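Local coordinates for protein organophosphorus hydrolase (Pseudomonas pseudoalcaligenes, PDB 4LE6) that probably hydrolyses organophosphorus triesters at a two-zinc centre held in a metallo-beta-lactamase fold, at residues G36-A41 with P298-V303; S60-I65 with L249-V254; N99-D104 with Y233-G238; E260-F265 with Q274-I279. One frame throughout, in Å; residues are numbered along the deposited sequence.

Contact 1: G36-A41 with P298-V303; sequences GYYRMA and PGLGHV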
loop_
_atom_site.group_PDB
_atom_site.type_symbol
_atom_site.label_atom_id
_atom_site.label_comp_id
_atom_site.label_asym_id
_atom_site.label_seq_id
_atom_site.Cartn_x
_atom_site.Cartn_y
_atom_site.Cartn_z
ATOM N N GLY A 36 7.195 6.058 7.647
ATOM C CA GLY A 36 7.399 4.823 6.914
ATOM C C GLY A 36 7.469 3.622 7.847
ATOM O O GLY A 36 8.477 2.909 7.907
ATOM N N TYR A 37 6.391 3.393 8.581
ATOM C CA TYR A 37 6.223 2.133 9.276
ATOM C C TYR A 37 4.841 1.572 9.070
ATOM O O TYR A 37 3.877 2.314 8.835
ATOM C CB TYR A 37 6.555 2.237 10.773
ATOM C CG TYR A 37 5.580 3.034 11.619
ATOM C CD1 TYR A 37 5.746 4.400 11.801
ATOM C CD2 TYR A 37 4.525 2.412 12.273
ATOM C CE1 TYR A 37 4.880 5.125 12.587
ATOM C CE2 TYR A 37 3.650 3.130 13.061
ATOM C CZ TYR A 37 3.824 4.483 13.206
ATOM O OH TYR A 37 2.953 5.201 13.993
ATOM N N TYR A 38 4.754 0.251 9.139
ATOM C CA TYR A 38 3.471 -0.422 8.973
ATOM C C TYR A 38 3.375 -1.665 9.854
ATOM O O TYR A 38 4.254 -2.518 9.800
ATOM C CB TYR A 38 3.257 -0.829 7.506
ATOM C CG TYR A 38 1.927 -1.488 7.302
ATOM C CD1 TYR A 38 0.774 -0.727 7.238
ATOM C CD2 TYR A 38 1.804 -2.874 7.211
ATOM C CE1 TYR A 38 -0.459 -1.309 7.077
ATOM C CE2 TYR A 38 0.556 -3.467 7.048
ATOM C CZ TYR A 38 -0.576 -2.664 6.980
ATOM O OH TYR A 38 -1.856 -3.172 6.817
ATOM N N ARG A 39 2.293 -1.774 10.631
ATOM C CA ARG A 39 2.115 -2.877 11.577
ATOM C C ARG A 39 1.263 -4.018 11.007
ATOM O O ARG A 39 0.227 -3.775 10.386
ATOM C CB ARG A 39 1.437 -2.362 12.838
ATOM C CG ARG A 39 1.792 -3.144 14.088
ATOM C CD ARG A 39 3.046 -2.592 14.733
ATOM N NE ARG A 39 2.811 -1.264 15.280
ATOM C CZ ARG A 39 3.766 -0.423 15.658
ATOM N NH1 ARG A 39 3.436 0.758 16.158
ATOM N NH2 ARG A 39 5.045 -0.751 15.543
ATOM N N MET A 40 1.696 -5.255 11.239
ATOM C CA MET A 40 0.911 -6.425 10.874
ATOM C C MET A 40 1.042 -7.519 11.923
ATOM O O MET A 40 2.137 -7.803 12.416
ATOM C CB MET A 40 1.369 -6.982 9.526
ATOM C CG MET A 40 0.402 -7.988 8.928
ATOM S SD MET A 40 1.056 -8.777 7.435
ATOM C CE MET A 40 2.213 -9.970 8.123
ATOM N N ALA A 41 -0.065 -8.173 12.234
ATOM C CA ALA A 41 -0.015 -9.302 13.146
ATOM C C ALA A 41 0.409 -10.539 12.368
ATOM O O ALA A 41 0.039 -10.720 11.217
ATOM C CB ALA A 41 -1.368 -9.526 13.796
ATOM N N PRO A 298 4.865 -1.374 2.299
ATOM C CA PRO A 298 5.599 -2.072 3.362
ATOM C C PRO A 298 6.288 -3.381 2.941
ATOM O O PRO A 298 6.952 -4.013 3.755
ATOM C CB PRO A 298 4.510 -2.358 4.403
ATOM C CG PRO A 298 3.273 -2.450 3.634
ATOM C CD PRO A 298 3.408 -1.450 2.514
ATOM N N GLY A 299 6.132 -3.785 1.694
ATOM C CA GLY A 299 6.825 -4.963 1.199
ATOM C C GLY A 299 6.232 -6.266 1.697
ATOM O O GLY A 299 6.870 -7.318 1.618
ATOM N N LEU A 300 5.007 -6.196 2.204
ATOM C CA LEU A 300 4.323 -7.352 2.780
ATOM C C LEU A 300 3.228 -7.855 1.847
ATOM O O LEU A 300 2.487 -7.064 1.275
ATOM C CB LEU A 300 3.701 -6.980 4.114
ATOM C CG LEU A 300 4.702 -6.677 5.220
ATOM C CD1 LEU A 300 3.996 -5.987 6.380
ATOM C CD2 LEU A 300 5.369 -7.970 5.670
ATOM N N GLY A 301 3.109 -9.170 1.701
ATOM C CA GLY A 301 2.092 -9.719 0.837
ATOM C C GLY A 301 2.306 -11.185 0.557
ATOM O O GLY A 301 3.056 -11.840 1.269
ATOM N N HIS A 302 1.641 -11.688 -0.484
ATOM C CA HIS A 302 1.734 -13.093 -0.853
ATOM C C HIS A 302 2.142 -13.206 -2.298
ATOM O O HIS A 302 1.999 -12.261 -3.078
ATOM C CB HIS A 302 0.395 -13.810 -0.698
ATOM C CG HIS A 302 -0.094 -13.892 0.709
ATOM N ND1 HIS A 302 -0.791 -12.868 1.314
ATOM C CD2 HIS A 302 0.005 -14.875 1.633
ATOM C CE1 HIS A 302 -1.103 -13.220 2.548
ATOM N NE2 HIS A 302 -0.628 -14.434 2.768
ATOM N N VAL A 303 2.648 -14.384 -2.638
ATOM C CA VAL A 303 2.995 -14.732 -4.007
ATOM C C VAL A 303 1.953 -15.691 -4.553
ATOM O O VAL A 303 1.638 -16.695 -3.911
ATOM C CB VAL A 303 4.352 -15.465 -4.060
ATOM C CG1 VAL A 303 4.742 -15.760 -5.507
ATOM C CG2 VAL A 303 5.412 -14.644 -3.386
#
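Y38 meets P298 at the base of its side chain and L300 at the edge of its ring, so each neighbour finds a different part of the aromatic residue. The proline comes in at the base: P298 CB sits 3.7 Å from Y38 CB, and P298 CG is 4.0 Å from Y38 CG, an approach to the ring that is oblique. L300 comes to the rim, where its CD1 lies near the ring plane, 3.9 Å from Y38 CD2. The tyrosine reaches this place because its CG stands opposite the backbone N (chi1 -178°). The same leucine methyl then serves M40, whose SD is 4.2 Å from L300 CD1, so one branch bridges two residues that project from the same face of strand 37-42. Here the two sheets of the alpha-beta/beta-alpha sandwich meet: strand 37-42 is an outermost strand of the first sheet within the chain, and strand 300-305 is an inner strand of the second, entered through the loop carrying P298. A cis peptide bond precedes this proline, and P298 O is hydrogen-bonded to Y92 OH. At the far end of the tyrosine ring the OH is hydrogen-bonded to S318 N, which anchors the polar end beyond the apolar patch. On the opposite face of the edge strand, R39 turns away from this interface, while its backbone N hydrogen-bonds Q33 OE1 of the second subunit.

Contact 2: S60-I65 with L249-V254; sequences SLLKGI and LLNHAV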
loop_
_atom_site.group_PDB
_atom_site.type_symbol
_atom_site.label_atom_id
_atom_site.label_comp_id
_atom_site.label_asym_id
_atom_site.label_seq_id
_atom_site.Cartn_x
_atom_site.Cartn_y
_atom_site.Cartn_z
ATOM N N SER A 60 18.500 -0.700 -17.117
ATOM C CA SER A 60 19.541 -1.429 -17.850
ATOM C C SER A 60 20.290 -2.431 -16.961
ATOM O O SER A 60 21.019 -3.285 -17.460
ATOM C CB SER A 60 20.557 -0.447 -18.446
ATOM O OG SER A 60 21.278 0.206 -17.407
ATOM N N LEU A 61 20.132 -2.318 -15.646
ATOM C CA LEU A 61 20.748 -3.286 -14.737
ATOM C C LEU A 61 19.989 -4.611 -14.687
ATOM O O LEU A 61 20.483 -5.589 -14.118
ATOM C CB LEU A 61 20.860 -2.708 -13.322
ATOM C CG LEU A 61 21.811 -1.508 -13.221
ATOM C CD1 LEU A 61 21.735 -0.869 -11.847
ATOM C CD2 LEU A 61 23.255 -1.908 -13.560
ATOM N N LEU A 62 18.786 -4.655 -15.258
ATOM C CA LEU A 62 18.044 -5.914 -15.322
ATOM C C LEU A 62 18.417 -6.557 -16.635
ATOM O O LEU A 62 18.426 -5.884 -17.648
ATOM C CB LEU A 62 16.537 -5.690 -15.257
ATOM C CG LEU A 62 16.009 -5.074 -13.969
ATOM C CD1 LEU A 62 14.576 -4.633 -14.190
ATOM C CD2 LEU A 62 16.109 -6.064 -12.820
ATOM N N LYS A 63 18.729 -7.848 -16.620
ATOM C CA LYS A 63 19.198 -8.530 -17.824
ATOM C C LYS A 63 18.462 -9.845 -18.084
ATOM O O LYS A 63 17.842 -10.416 -17.180
ATOM C CB LYS A 63 20.704 -8.788 -17.715
ATOM C CG LYS A 63 21.557 -7.548 -17.970
ATOM C CD LYS A 63 21.554 -7.154 -19.451
ATOM C CE LYS A 63 22.278 -5.827 -19.704
ATOM N NZ LYS A 63 21.357 -4.635 -19.679
ATOM N N GLY A 64 18.534 -10.318 -19.323
ATOM C CA GLY A 64 17.860 -11.541 -19.720
ATOM C C GLY A 64 16.528 -11.261 -20.397
ATOM O O GLY A 64 15.747 -12.177 -20.653
ATOM N N ILE A 65 16.281 -9.991 -20.706
ATOM C CA ILE A 65 15.029 -9.579 -21.336
ATOM C C ILE A 65 15.265 -8.465 -22.357
ATOM O O ILE A 65 16.069 -7.561 -22.114
ATOM C CB ILE A 65 14.021 -9.097 -20.261
ATOM C CG1 ILE A 65 12.679 -8.745 -20.895
ATOM C CG2 ILE A 65 14.579 -7.898 -19.476
ATOM C CD1 ILE A 65 11.557 -8.628 -19.887
ATOM N N LEU A 249 14.337 -10.738 -5.143
ATOM C CA LEU A 249 14.160 -9.999 -6.370
ATOM C C LEU A 249 14.158 -8.524 -6.075
ATOM O O LEU A 249 13.944 -8.090 -4.945
ATOM C CB LEU A 249 12.916 -10.437 -7.145
ATOM C CG LEU A 249 11.532 -10.297 -6.523
ATOM C CD1 LEU A 249 10.910 -8.940 -6.865
ATOM C CD2 LEU A 249 10.658 -11.431 -7.028
ATOM N N LEU A 250 14.452 -7.782 -7.122
ATOM C CA LEU A 250 14.717 -6.368 -7.048
ATOM C C LEU A 250 13.627 -5.534 -7.710
ATOM O O LEU A 250 13.503 -4.356 -7.411
ATOM C CB LEU A 250 16.027 -6.095 -7.768
ATOM C CG LEU A 250 16.962 -5.121 -7.065
ATOM C CD1 LEU A 250 17.990 -5.890 -6.235
ATOM C CD2 LEU A 250 17.606 -4.255 -8.120
ATOM N N ASN A 251 12.863 -6.133 -8.621
ATOM C CA ASN A 251 11.828 -5.392 -9.350
ATOM C C ASN A 251 10.554 -6.211 -9.468
ATOM O O ASN A 251 10.502 -7.188 -10.219
ATOM C CB ASN A 251 12.340 -5.006 -10.737
ATOM C CG ASN A 251 11.401 -4.051 -11.471
ATOM O OD1 ASN A 251 10.187 -4.254 -11.503
ATOM N ND2 ASN A 251 11.964 -3.001 -12.062
ATOM N N HIS A 252 9.533 -5.810 -8.716
ATOM C CA HIS A 252 8.295 -6.574 -8.608
ATOM C C HIS A 252 7.539 -6.593 -9.942
ATOM O O HIS A 252 6.751 -7.504 -10.197
ATOM C CB HIS A 252 7.394 -5.957 -7.548
ATOM C CG HIS A 252 6.762 -4.679 -7.991
ATOM N ND1 HIS A 252 7.444 -3.482 -7.998
ATOM C CD2 HIS A 252 5.535 -4.417 -8.496
ATOM C CE1 HIS A 252 6.655 -2.530 -8.464
ATOM N NE2 HIS A 252 5.490 -3.071 -8.775
ATOM N N ALA A 253 7.778 -5.600 -10.792
ATOM C CA ALA A 253 7.014 -5.483 -12.032
ATOM C C ALA A 253 7.550 -6.403 -13.101
ATOM O O ALA A 253 6.872 -6.644 -14.088
ATOM C CB ALA A 253 7.011 -4.053 -12.548
ATOM N N VAL A 254 8.757 -6.929 -12.900
ATOM C CA VAL A 254 9.422 -7.731 -13.929
ATOM C C VAL A 254 9.671 -9.162 -13.477
ATOM O O VAL A 254 9.419 -10.094 -14.234
ATOM C CB VAL A 254 10.774 -7.105 -14.327
ATOM C CG1 VAL A 254 11.538 -7.983 -15.311
ATOM C CG2 VAL A 254 10.579 -5.727 -14.901
#
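The flat carboxamide of N251 meets L62 through its nitrogen: L62 CD1 is 3.7 Å from N251 ND2 and 4.1 Å from N251 CB, with the two side chains crossing at about a right angle. On the oxygen side, A253 N donates to N251 OD1 over 2.8 Å, in the carbonyl plane, although the N-H...O angle is only 135°. This bond makes N251 the N-cap of a short, weakly bonded helix, and the backbone O of N251 also accepts from V254 N. The neighbouring flat group, the H252 ring, has A253 CB over one face, displaced toward the rim. L62 CD1 also lies 4.2 Å from V254 CG2, linking the cap residue with the residue three further on. L70, in helix 67-76, touches both L62 and V254 and extends this apolar patch, while Q255 OE1 accepts from the backbone N of both L250 and N251. The contact joins the short strand 62-63 to the segment that follows strand 240-246 and the zinc ligand D247; the N251 side chain is itself about 12 Å from a bound zinc ion. In chemical terms, a polar group steadied by its capping bond offers L62 only van der Waals contact: the bond helps set the amide's rotation, and the leucine methyl packs against the end that the cap does not use.

Contact 3: N99-D104 with Y233-G238; sequences NLVLID and YLFKSG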
loop_
_atom_site.group_PDB
_atom_site.type_symbol
_atom_site.label_atom_id
_atom_site.label_comp_id
_atom_site.label_asym_id
_atom_site.label_seq_id
_atom_site.Cartn_x
_atom_site.Cartn_y
_atom_site.Cartn_z
ATOM N N ASN A 99 11.806 -12.155 21.753
ATOM C CA ASN A 99 12.846 -11.282 21.235
ATOM C C ASN A 99 12.280 -10.112 20.437
ATOM O O ASN A 99 11.218 -10.219 19.807
ATOM C CB ASN A 99 13.773 -12.064 20.307
ATOM C CG ASN A 99 14.479 -13.206 21.010
ATOM O OD1 ASN A 99 13.997 -14.345 21.016
ATOM N ND2 ASN A 99 15.629 -12.911 21.609
ATOM N N LEU A 100 13.010 -9.003 20.435
ATOM C CA LEU A 100 12.762 -7.949 19.461
ATOM C C LEU A 100 13.866 -8.060 18.421
ATOM O O LEU A 100 15.047 -7.859 18.721
ATOM C CB LEU A 100 12.737 -6.564 20.104
ATOM C CG LEU A 100 12.346 -5.426 19.153
ATOM C CD1 LEU A 100 10.883 -5.531 18.680
ATOM C CD2 LEU A 100 12.580 -4.096 19.820
ATOM N N VAL A 101 13.471 -8.405 17.200
ATOM C CA VAL A 101 14.415 -8.785 16.164
ATOM C C VAL A 101 14.301 -7.856 14.974
ATOM O O VAL A 101 13.222 -7.683 14.411
ATOM C CB VAL A 101 14.147 -10.238 15.671
ATOM C CG1 VAL A 101 15.175 -10.648 14.619
ATOM C CG2 VAL A 101 14.175 -11.209 16.834
ATOM N N LEU A 102 15.425 -7.290 14.561
ATOM C CA LEU A 102 15.439 -6.441 13.383
ATOM C C LEU A 102 16.120 -7.197 12.233
ATOM O O LEU A 102 17.223 -7.707 12.406
ATOM C CB LEU A 102 16.178 -5.138 13.708
ATOM C CG LEU A 102 16.363 -4.175 12.541
ATOM C CD1 LEU A 102 15.007 -3.714 12.009
ATOM C CD2 LEU A 102 17.228 -2.987 12.973
ATOM N N ILE A 103 15.465 -7.285 11.077
ATOM C CA ILE A 103 16.060 -7.889 9.889
ATOM C C ILE A 103 16.405 -6.783 8.887
ATOM O O ILE A 103 15.505 -6.082 8.397
ATOM C CB ILE A 103 15.110 -8.899 9.221
ATOM C CG1 ILE A 103 14.607 -9.926 10.242
ATOM C CG2 ILE A 103 15.819 -9.621 8.095
ATOM C CD1 ILE A 103 13.309 -9.554 10.934
ATOM N N ASP A 104 17.706 -6.669 8.607
ATOM C CA ASP A 104 18.323 -5.624 7.795
ATOM C C ASP A 104 18.157 -4.260 8.440
ATOM O O ASP A 104 17.383 -4.114 9.380
ATOM C CB ASP A 104 17.839 -5.683 6.353
ATOM C CG ASP A 104 18.350 -6.919 5.635
ATOM O OD1 ASP A 104 19.317 -7.526 6.150
ATOM O OD2 ASP A 104 17.816 -7.277 4.558
ATOM N N TYR A 233 14.984 -15.301 6.157
ATOM C CA TYR A 233 14.626 -15.705 7.518
ATOM C C TYR A 233 13.140 -16.016 7.643
ATOM O O TYR A 233 12.296 -15.219 7.253
ATOM C CB TYR A 233 15.048 -14.627 8.522
ATOM C CG TYR A 233 16.548 -14.390 8.536
ATOM C CD1 TYR A 233 17.412 -15.264 9.187
ATOM C CD2 TYR A 233 17.098 -13.307 7.874
ATOM C CE1 TYR A 233 18.780 -15.053 9.189
ATOM C CE2 TYR A 233 18.448 -13.080 7.873
ATOM C CZ TYR A 233 19.291 -13.959 8.530
ATOM O OH TYR A 233 20.648 -13.716 8.520
ATOM N N LEU A 234 12.836 -17.171 8.226
ATOM C CA LEU A 234 11.459 -17.614 8.387
ATOM C C LEU A 234 11.005 -17.439 9.840
ATOM O O LEU A 234 11.693 -17.877 10.776
ATOM C CB LEU A 234 11.340 -19.075 7.957
ATOM C CG LEU A 234 9.959 -19.717 8.009
ATOM C CD1 LEU A 234 9.025 -19.072 6.999
ATOM C CD2 LEU A 234 10.121 -21.217 7.750
ATOM N N PHE A 235 9.860 -16.772 9.989
ATOM C CA PHE A 235 9.189 -16.544 11.264
ATOM C C PHE A 235 7.864 -17.297 11.237
ATOM O O PHE A 235 7.108 -17.191 10.261
ATOM C CB PHE A 235 8.940 -15.045 11.475
ATOM C CG PHE A 235 10.189 -14.262 11.700
ATOM C CD1 PHE A 235 11.002 -13.907 10.642
ATOM C CD2 PHE A 235 10.580 -13.923 12.978
ATOM C CE1 PHE A 235 12.185 -13.221 10.870
ATOM C CE2 PHE A 235 11.743 -13.241 13.204
ATOM C CZ PHE A 235 12.553 -12.898 12.151
ATOM N N LYS A 236 7.605 -18.075 12.281
ATOM C CA LYS A 236 6.379 -18.866 12.404
ATOM C C LYS A 236 5.734 -18.639 13.759
ATOM O O LYS A 236 6.406 -18.738 14.788
ATOM C CB LYS A 236 6.693 -20.354 12.322
ATOM C CG LYS A 236 7.283 -20.829 11.009
ATOM C CD LYS A 236 7.326 -22.367 11.006
ATOM C CE LYS A 236 8.620 -22.908 10.420
ATOM N NZ LYS A 236 8.792 -24.381 10.682
ATOM N N SER A 237 4.436 -18.362 13.762
ATOM C CA SER A 237 3.679 -18.235 14.997
ATOM C C SER A 237 2.220 -18.530 14.684
ATOM O O SER A 237 1.708 -18.055 13.671
ATOM C CB SER A 237 3.821 -16.807 15.540
ATOM O OG SER A 237 2.959 -16.600 16.649
ATOM N N GLY A 238 1.567 -19.329 15.527
ATOM C CA GLY A 238 0.142 -19.587 15.400
ATOM C C GLY A 238 -0.308 -20.063 14.031
ATOM O O GLY A 238 -1.352 -19.628 13.542
#
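Beside I103, which packs on Y233 and F235, the carboxylate oxygen D104 OD2 is gripped by two groups, hydrogen-bonding both H144 ND1 and T138 OG1. H144 is a zinc ligand, so D104 acts as a second-shell residue that probably helps orient its imidazole. The segments face each other across the interior of the metallo-beta-lactamase sandwich: strand 100-103 belongs to one mixed sheet and strand 231-237 to the other, and the short segments pass 10.5 Å apart at 146° between their directions. That spacing is bridged by side chains. I103 sends its two branches to different rings. Its CG2 lies 3.9 Å from Y233 CD2, an oblique approach in which the two side chains run alongside in opposing senses. Its longer branch heads for the phenylalanine, with CD1 3.6 Å from F235 CZ and 3.8 Å from F235 CE1. A chi2 of 91°, away from the staggered values, carries CD1 to this end of the ring. Y233 leads away from I103 at its hydroxyl end, where OH is hydrogen-bonded to the backbone oxygen of L137. L136 and V244 fill in around I103, one from each sheet. F235 and I103 point at one another from the two sheets, while V101 takes the edge of the phenylalanine ring: its CG1 lies near the ring plane, 4.2 Å from F235 CZ.

Contact 4: E260-F265 with Q274-I279; sequences EVVFEF and QSRQRI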
loop_
_atom_site.group_PDB
_atom_site.type_symbol
_atom_site.label_atom_id
_atom_site.label_comp_id
_atom_site.label_asym_id
_atom_site.label_seq_id
_atom_site.Cartn_x
_atom_site.Cartn_y
_atom_site.Cartn_z
ATOM N N GLU A 260 13.232 -15.316 -14.624
ATOM C CA GLU A 260 14.488 -15.588 -15.335
ATOM C C GLU A 260 15.324 -14.312 -15.447
ATOM O O GLU A 260 16.534 -14.376 -15.649
ATOM C CB GLU A 260 14.259 -16.180 -16.744
ATOM C CG GLU A 260 13.536 -15.252 -17.728
ATOM C CD GLU A 260 12.033 -15.432 -17.710
ATOM O OE1 GLU A 260 11.485 -15.784 -16.643
ATOM O OE2 GLU A 260 11.396 -15.226 -18.769
ATOM N N VAL A 261 14.676 -13.154 -15.323
ATOM C CA VAL A 261 15.376 -11.875 -15.447
ATOM C C VAL A 261 16.315 -11.676 -14.253
ATOM O O VAL A 261 15.927 -11.910 -13.111
ATOM C CB VAL A 261 14.374 -10.698 -15.589
ATOM C CG1 VAL A 261 15.080 -9.343 -15.497
ATOM C CG2 VAL A 261 13.630 -10.797 -16.924
ATOM N N VAL A 262 17.553 -11.266 -14.515
ATOM C CA VAL A 262 18.560 -11.164 -13.449
ATOM C C VAL A 262 19.050 -9.729 -13.238
ATOM O O VAL A 262 18.832 -8.859 -14.079
ATOM C CB VAL A 262 19.755 -12.071 -13.723
ATOM C CG1 VAL A 262 19.264 -13.500 -13.937
ATOM C CG2 VAL A 262 20.539 -11.594 -14.947
ATOM N N PHE A 263 19.706 -9.504 -12.103
ATOM C CA PHE A 263 20.217 -8.194 -11.738
ATOM C C PHE A 263 21.740 -8.159 -11.920
ATOM O O PHE A 263 22.440 -9.082 -11.496
ATOM C CB PHE A 263 19.822 -7.918 -10.290
ATOM C CG PHE A 263 20.209 -6.559 -9.786
ATOM C CD1 PHE A 263 19.860 -5.408 -10.469
ATOM C CD2 PHE A 263 20.880 -6.435 -8.585
ATOM C CE1 PHE A 263 20.218 -4.158 -9.975
ATOM C CE2 PHE A 263 21.221 -5.194 -8.083
ATOM C CZ PHE A 263 20.898 -4.062 -8.773
ATOM N N GLU A 264 22.256 -7.097 -12.535
ATOM C CA GLU A 264 23.686 -7.024 -12.841
ATOM C C GLU A 264 24.566 -7.207 -11.604
ATOM O O GLU A 264 25.683 -7.683 -11.705
ATOM C CB GLU A 264 24.043 -5.690 -13.496
ATOM C CG GLU A 264 25.287 -5.782 -14.384
ATOM C CD GLU A 264 24.975 -6.300 -15.775
ATOM O OE1 GLU A 264 23.889 -6.887 -15.961
ATOM O OE2 GLU A 264 25.806 -6.115 -16.690
ATOM N N PHE A 265 24.054 -6.827 -10.443
ATOM C CA PHE A 265 24.842 -6.892 -9.211
ATOM C C PHE A 265 24.491 -8.082 -8.303
ATOM O O PHE A 265 24.909 -8.131 -7.137
ATOM C CB PHE A 265 24.740 -5.563 -8.467
ATOM C CG PHE A 265 25.393 -4.422 -9.204
ATOM C CD1 PHE A 265 26.698 -4.526 -9.660
ATOM C CD2 PHE A 265 24.695 -3.259 -9.465
ATOM C CE1 PHE A 265 27.300 -3.483 -10.351
ATOM C CE2 PHE A 265 25.293 -2.216 -10.147
ATOM C CZ PHE A 265 26.595 -2.330 -10.594
ATOM N N GLN A 274 18.148 -19.396 -9.785
ATOM C CA GLN A 274 17.696 -20.678 -9.220
ATOM C C GLN A 274 17.034 -20.536 -7.828
ATOM O O GLN A 274 15.914 -21.059 -7.554
ATOM C CB GLN A 274 18.872 -21.653 -9.136
ATOM C CG GLN A 274 18.476 -23.072 -8.730
ATOM C CD GLN A 274 19.679 -24.005 -8.537
ATOM O OE1 GLN A 274 20.798 -23.554 -8.289
ATOM N NE2 GLN A 274 19.443 -25.309 -8.637
ATOM N N SER A 275 17.704 -19.801 -6.949
ATOM C CA SER A 275 17.140 -19.540 -5.621
ATOM C C SER A 275 15.815 -18.781 -5.721
ATOM O O SER A 275 14.849 -19.094 -5.018
ATOM C CB SER A 275 18.128 -18.740 -4.786
ATOM O OG SER A 275 19.336 -19.457 -4.692
ATOM N N ARG A 276 15.758 -17.787 -6.598
ATOM C CA ARG A 276 14.498 -17.053 -6.795
ATOM C C ARG A 276 13.358 -17.979 -7.265
ATOM O O ARG A 276 12.259 -17.969 -6.693
ATOM C CB ARG A 276 14.686 -15.919 -7.794
ATOM C CG ARG A 276 13.376 -15.201 -8.168
ATOM C CD ARG A 276 13.629 -13.866 -8.863
ATOM N NE ARG A 276 14.566 -13.984 -9.981
ATOM C CZ ARG A 276 15.843 -13.618 -9.939
ATOM N NH1 ARG A 276 16.603 -13.772 -11.006
ATOM N NH2 ARG A 276 16.377 -13.109 -8.843
ATOM N N GLN A 277 13.619 -18.785 -8.293
ATOM C CA GLN A 277 12.606 -19.735 -8.777
ATOM C C GLN A 277 12.104 -20.647 -7.654
ATOM O O GLN A 277 10.878 -20.826 -7.456
ATOM C CB GLN A 277 13.176 -20.572 -9.910
ATOM C CG GLN A 277 13.370 -19.783 -11.198
ATOM C CD GLN A 277 12.090 -19.642 -12.021
ATOM O OE1 GLN A 277 10.979 -19.860 -11.527
ATOM N NE2 GLN A 277 12.248 -19.275 -13.290
ATOM N N ARG A 278 13.049 -21.194 -6.889
ATOM C CA ARG A 278 12.690 -22.098 -5.801
ATOM C C ARG A 278 11.872 -21.407 -4.713
ATOM O O ARG A 278 10.826 -21.926 -4.260
ATOM C CB ARG A 278 13.949 -22.698 -5.184
ATOM C CG ARG A 278 13.683 -23.579 -3.987
ATOM C CD ARG A 278 14.902 -24.424 -3.651
ATOM N NE ARG A 278 16.048 -23.592 -3.276
ATOM C CZ ARG A 278 16.254 -23.096 -2.062
ATOM N NH1 ARG A 278 17.328 -22.357 -1.827
ATOM N NH2 ARG A 278 15.397 -23.331 -1.078
ATOM N N ILE A 279 12.355 -20.253 -4.269
ATOM C CA ILE A 279 11.688 -19.526 -3.195
ATOM C C ILE A 279 10.296 -19.054 -3.640
ATOM O O ILE A 279 9.343 -19.058 -2.853
ATOM C CB ILE A 279 12.552 -18.336 -2.729
ATOM C CG1 ILE A 279 13.846 -18.842 -2.057
ATOM C CG2 ILE A 279 11.779 -17.424 -1.757
ATOM C CD1 ILE A 279 13.634 -19.732 -0.836
#
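The backbones come nearest at E260 and Q277, whose CA atoms are 8.0 Å apart, with an irregular segment holding the short strand 262-263 running past the side of a helix. R276 spans the gap. Its chain bends at chi3 (51°) and brings the guanidinium toward V261. R276 NH1 is 2.9 Å from V261 O, but the angle is too poor for a hydrogen bond, and the oxygen lies obliquely to the guanidinium plane. V262 CG1 instead sits at the guanidinium edge, in plane and 4.0 Å from R276 NH1, where the two side chains meet at about a right angle. The guanidinium is held from other directions: NE donates to P259 O and NH2 to I248 O, bonds that would fix its rotation, and NH1 too has a hydrogen bond just outside the segments. V261 O is hydrogen-bonded to Q255 NE2. R276 lies about 7 Å, side chain to side chain, from the zinc ligand H226. The contact sets strand 262-263, which pairs with strand 62-63, beside helix 269-286, where V262 also touches S269 and R273, with helix 252-255 close to both V261 and R276.

How the contacts relate
From the N terminus, contact 1 opens first at 36-41 and closes last, at 298-303, so its long loop encloses the other three contacts. Contact 2 starts at 60-65 and closes at 249-254; contact 3, from 99-104 to 233-238, is nested within it. Contact 4 is a short local closure that follows contact 2 in series, and none of the loops cross. Contacts 1 and 3, with centres about 13 Å apart, tie together the two large sheets at different places. Contacts 2 and 4 touch directly through the pairing of strands 62-63 and 262-263, where K63 N lies 2.7 Å from V262 O in a probable hydrogen bond.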